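Local coordinates for adhesin (Neisseria meningitidis, PDB 5MY7), which probably serves as a surface adhesin and appears to inhibit lysozyme, which may help the bacterium resist this host enzyme, at residues A59-N64 with I107-P112. Residues are numbered along the deposited sequence; the frame is centred on the assembly and turned at random.
Sequences ASAVIN and IMITAP
I109 reaches from strand 107-110 to A61 and I63 of strand 56-63, and these two apolar touches, without any hydrogen bond, make up the direct contact between the segments. Walking along 107-112, I107 comes first. Its side chain stops short of 59-64, but its CD1 lies 4.3 Å from CD1 of I109, so it flanks the contact from within its own strand. At I109 the side chain forks. CG1 stands anti to the carbonyl carbon (chi1 -57°), and CD1 continues that branch outward, nearly fully extended (chi2 171°), until it meets the CB methyl of A61 at 4.2 Å. The CA atoms of A61 and I109 stay 9.3 Å apart, so most of the gap is spanned by the isoleucine side chain, and the alanine contributes its single methyl. The other branch, CG2, faces I63, whose own extended CG1 arm brings CD1 to 4.5 Å from it, a looser methyl-to-methyl approach. I109 thus fits against two alternate residues on one face of strand 56-63. Beyond T110 the strand ends, and A111 and P112 pack on Y90, which also touches I63 and I109 and so links both segments. The contact joins two four-stranded antiparallel sheets of the ACP-like domain: strand 56-63 lies between 43-50 and 66-71, strand 107-110 between 91-94 and 116-121, with L92 and F118 from these last two strands also packing against I109 in the buried interior.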
ATOM      1  N   ALA A  59       5.349  -0.545  -2.512  1.00 18.06           N
ATOM      2  CA  ALA A  59       4.672  -1.188  -1.354  1.00 17.21           C
ATOM      3  C   ALA A  59       4.634  -2.674  -1.618  1.00 17.89           C
ATOM      4  O   ALA A  59       4.204  -3.108  -2.686  1.00 21.23           O
ATOM      5  CB  ALA A  59       3.244  -0.652  -1.202  1.00 17.28           C
ATOM      6  N   SER A  60       5.068  -3.501  -0.643  1.00 18.52           N
ATOM      7  CA  SER A  60       5.118  -4.980  -0.780  1.00 18.69           C
ATOM      8  C   SER A  60       4.227  -5.585   0.331  1.00 18.90           C
ATOM      9  O   SER A  60       4.538  -5.435   1.529  1.00 20.33           O
ATOM     10  CB  SER A  60       6.601  -5.468  -0.671  1.00 23.58           C
ATOM     11  OG  SER A  60       6.691  -6.863  -0.740  1.00 28.90           O
ATOM     12  N   ALA A  61       3.139  -6.259  -0.062  1.00 19.16           N
ATOM     13  CA  ALA A  61       2.130  -6.816   0.897  1.00 20.60           C
ATOM     14  C   ALA A  61       2.197  -8.338   0.813  1.00 19.17           C
ATOM     15  O   ALA A  61       2.329  -8.916  -0.285  1.00 20.13           O
ATOM     16  CB  ALA A  61       0.728  -6.371   0.472  1.00 20.73           C
ATOM     17  N   VAL A  62       2.104  -9.010   1.968  1.00 19.21           N
ATOM     18  CA  VAL A  62       2.061 -10.471   1.942  1.00 19.02           C
ATOM     19  C   VAL A  62       0.574 -10.885   1.882  1.00 19.23           C
ATOM     20  O   VAL A  62      -0.189 -10.591   2.812  1.00 18.94           O
ATOM     21  CB  VAL A  62       2.777 -11.073   3.184  1.00 21.20           C
ATOM     22  CG1 VAL A  62       2.670 -12.580   3.101  1.00 24.96           C
ATOM     23  CG2 VAL A  62       4.237 -10.613   3.188  1.00 24.10           C
ATOM     24  N   ILE A  63       0.156 -11.507   0.770  1.00 17.03           N
ATOM     25  CA  ILE A  63      -1.246 -11.857   0.508  1.00 17.34           C
ATOM     26  C   ILE A  63      -1.266 -13.382   0.248  1.00 19.98           C
ATOM     27  O   ILE A  63      -0.534 -13.885  -0.652  1.00 21.33           O
ATOM     28  CB  ILE A  63      -1.851 -11.047  -0.679  1.00 18.01           C
ATOM     29  CG1 ILE A  63      -1.747  -9.542  -0.367  1.00 18.28           C
ATOM     30  CG2 ILE A  63      -3.296 -11.524  -0.943  1.00 20.57           C
ATOM     31  CD1 ILE A  63      -2.141  -8.667  -1.573  1.00 20.74           C
ATOM     32  N   ASN A  64      -1.989 -14.134   1.069  1.00 21.78           N
ATOM     33  CA  ASN A  64      -1.920 -15.658   1.042  1.00 21.87           C
ATOM     34  C   ASN A  64      -0.512 -16.199   1.066  1.00 22.29           C
ATOM     35  O   ASN A  64      -0.165 -17.190   0.393  1.00 25.13           O
ATOM     36  CB  ASN A  64      -2.654 -16.138  -0.189  1.00 25.14           C
ATOM     37  CG  ASN A  64      -4.133 -15.780  -0.161  1.00 24.25           C
ATOM     38  OD1 ASN A  64      -4.713 -15.306  -1.150  1.00 27.21           O
ATOM     39  ND2 ASN A  64      -4.759 -15.999   0.961  1.00 22.00           N
ATOM     40  N   ILE A 107      -5.007   2.426   4.812  1.00 17.46           N
ATOM     41  CA  ILE A 107      -4.814   1.871   3.458  1.00 17.11           C
ATOM     42  C   ILE A 107      -6.025   1.082   2.968  1.00 17.71           C
ATOM     43  O   ILE A 107      -6.905   0.678   3.767  1.00 18.77           O
ATOM     44  CB  ILE A 107      -3.532   0.982   3.320  1.00 17.48           C
ATOM     45  CG1 ILE A 107      -3.676  -0.431   3.953  1.00 18.69           C
ATOM     46  CG2 ILE A 107      -2.284   1.691   3.806  1.00 19.39           C
ATOM     47  CD1 ILE A 107      -2.549  -1.408   3.561  1.00 20.09           C
ATOM     48  N   MET A 108      -6.068   0.845   1.662  1.00 16.86           N
ATOM     49  CA  MET A 108      -6.947  -0.170   1.042  1.00 17.24           C
ATOM     50  C   MET A 108      -6.193  -0.893  -0.049  1.00 15.99           C
ATOM     51  O   MET A 108      -5.237  -0.307  -0.620  1.00 16.85           O
ATOM     52  CB  MET A 108      -8.231   0.438   0.519  1.00 21.46           C
ATOM     53  CG  MET A 108      -7.998   1.495  -0.582  1.00 23.01           C
ATOM     54  SD  MET A 108      -9.488   2.373  -1.108  1.00 28.86           S
ATOM     55  CE  MET A 108     -10.160   3.242   0.258  1.00 36.25           C
ATOM     56  N   ILE A 109      -6.561  -2.159  -0.324  1.00 16.09           N
ATOM     57  CA  ILE A 109      -5.958  -2.944  -1.420  1.00 15.54           C
ATOM     58  C   ILE A 109      -7.088  -3.558  -2.249  1.00 16.20           C
ATOM     59  O   ILE A 109      -8.009  -4.238  -1.723  1.00 17.02           O
ATOM     60  CB  ILE A 109      -5.003  -4.064  -0.925  1.00 16.98           C
ATOM     61  CG1 ILE A 109      -3.870  -3.492  -0.035  1.00 17.75           C
ATOM     62  CG2 ILE A 109      -4.392  -4.826  -2.093  1.00 19.78           C
ATOM     63  CD1 ILE A 109      -2.996  -4.520   0.677  1.00 18.84           C
ATOM     64  N   THR A 110      -6.997  -3.322  -3.587  1.00 15.83           N
ATOM     65  CA  THR A 110      -7.934  -3.825  -4.549  1.00 16.38           C
ATOM     66  C   THR A 110      -7.263  -4.938  -5.364  1.00 15.99           C
ATOM     67  O   THR A 110      -6.105  -4.821  -5.764  1.00 17.31           O
ATOM     68  CB  THR A 110      -8.432  -2.670  -5.469  1.00 18.15           C
ATOM     69  OG1 THR A 110      -9.024  -1.627  -4.684  1.00 18.31           O
ATOM     70  CG2 THR A 110      -9.476  -3.171  -6.431  1.00 19.27           C
ATOM     71  N   ALA A 111      -8.021  -6.018  -5.602  1.00 16.79           N
ATOM     72  CA  ALA A 111      -7.545  -7.155  -6.393  1.00 16.99           C
ATOM     73  C   ALA A 111      -7.636  -6.878  -7.913  1.00 18.19           C
ATOM     74  O   ALA A 111      -8.301  -5.904  -8.335  1.00 17.62           O
ATOM     75  CB  ALA A 111      -8.352  -8.382  -6.010  1.00 19.86           C
ATOM     76  N   PRO A 112      -7.006  -7.715  -8.741  1.00 19.15           N
ATOM     77  CA  PRO A 112      -7.099  -7.539 -10.214  1.00 21.21           C
ATOM     78  C   PRO A 112      -8.531  -7.518 -10.771  1.00 20.38           C
ATOM     79  O   PRO A 112      -8.755  -6.931 -11.849  1.00 23.99           O
ATOM     80  CB  PRO A 112      -6.336  -8.739 -10.744  1.00 22.68           C
ATOM     81  CG  PRO A 112      -5.307  -9.015  -9.712  1.00 23.38           C
ATOM     82  CD  PRO A 112      -6.004  -8.734  -8.372  1.00 21.09           C
TER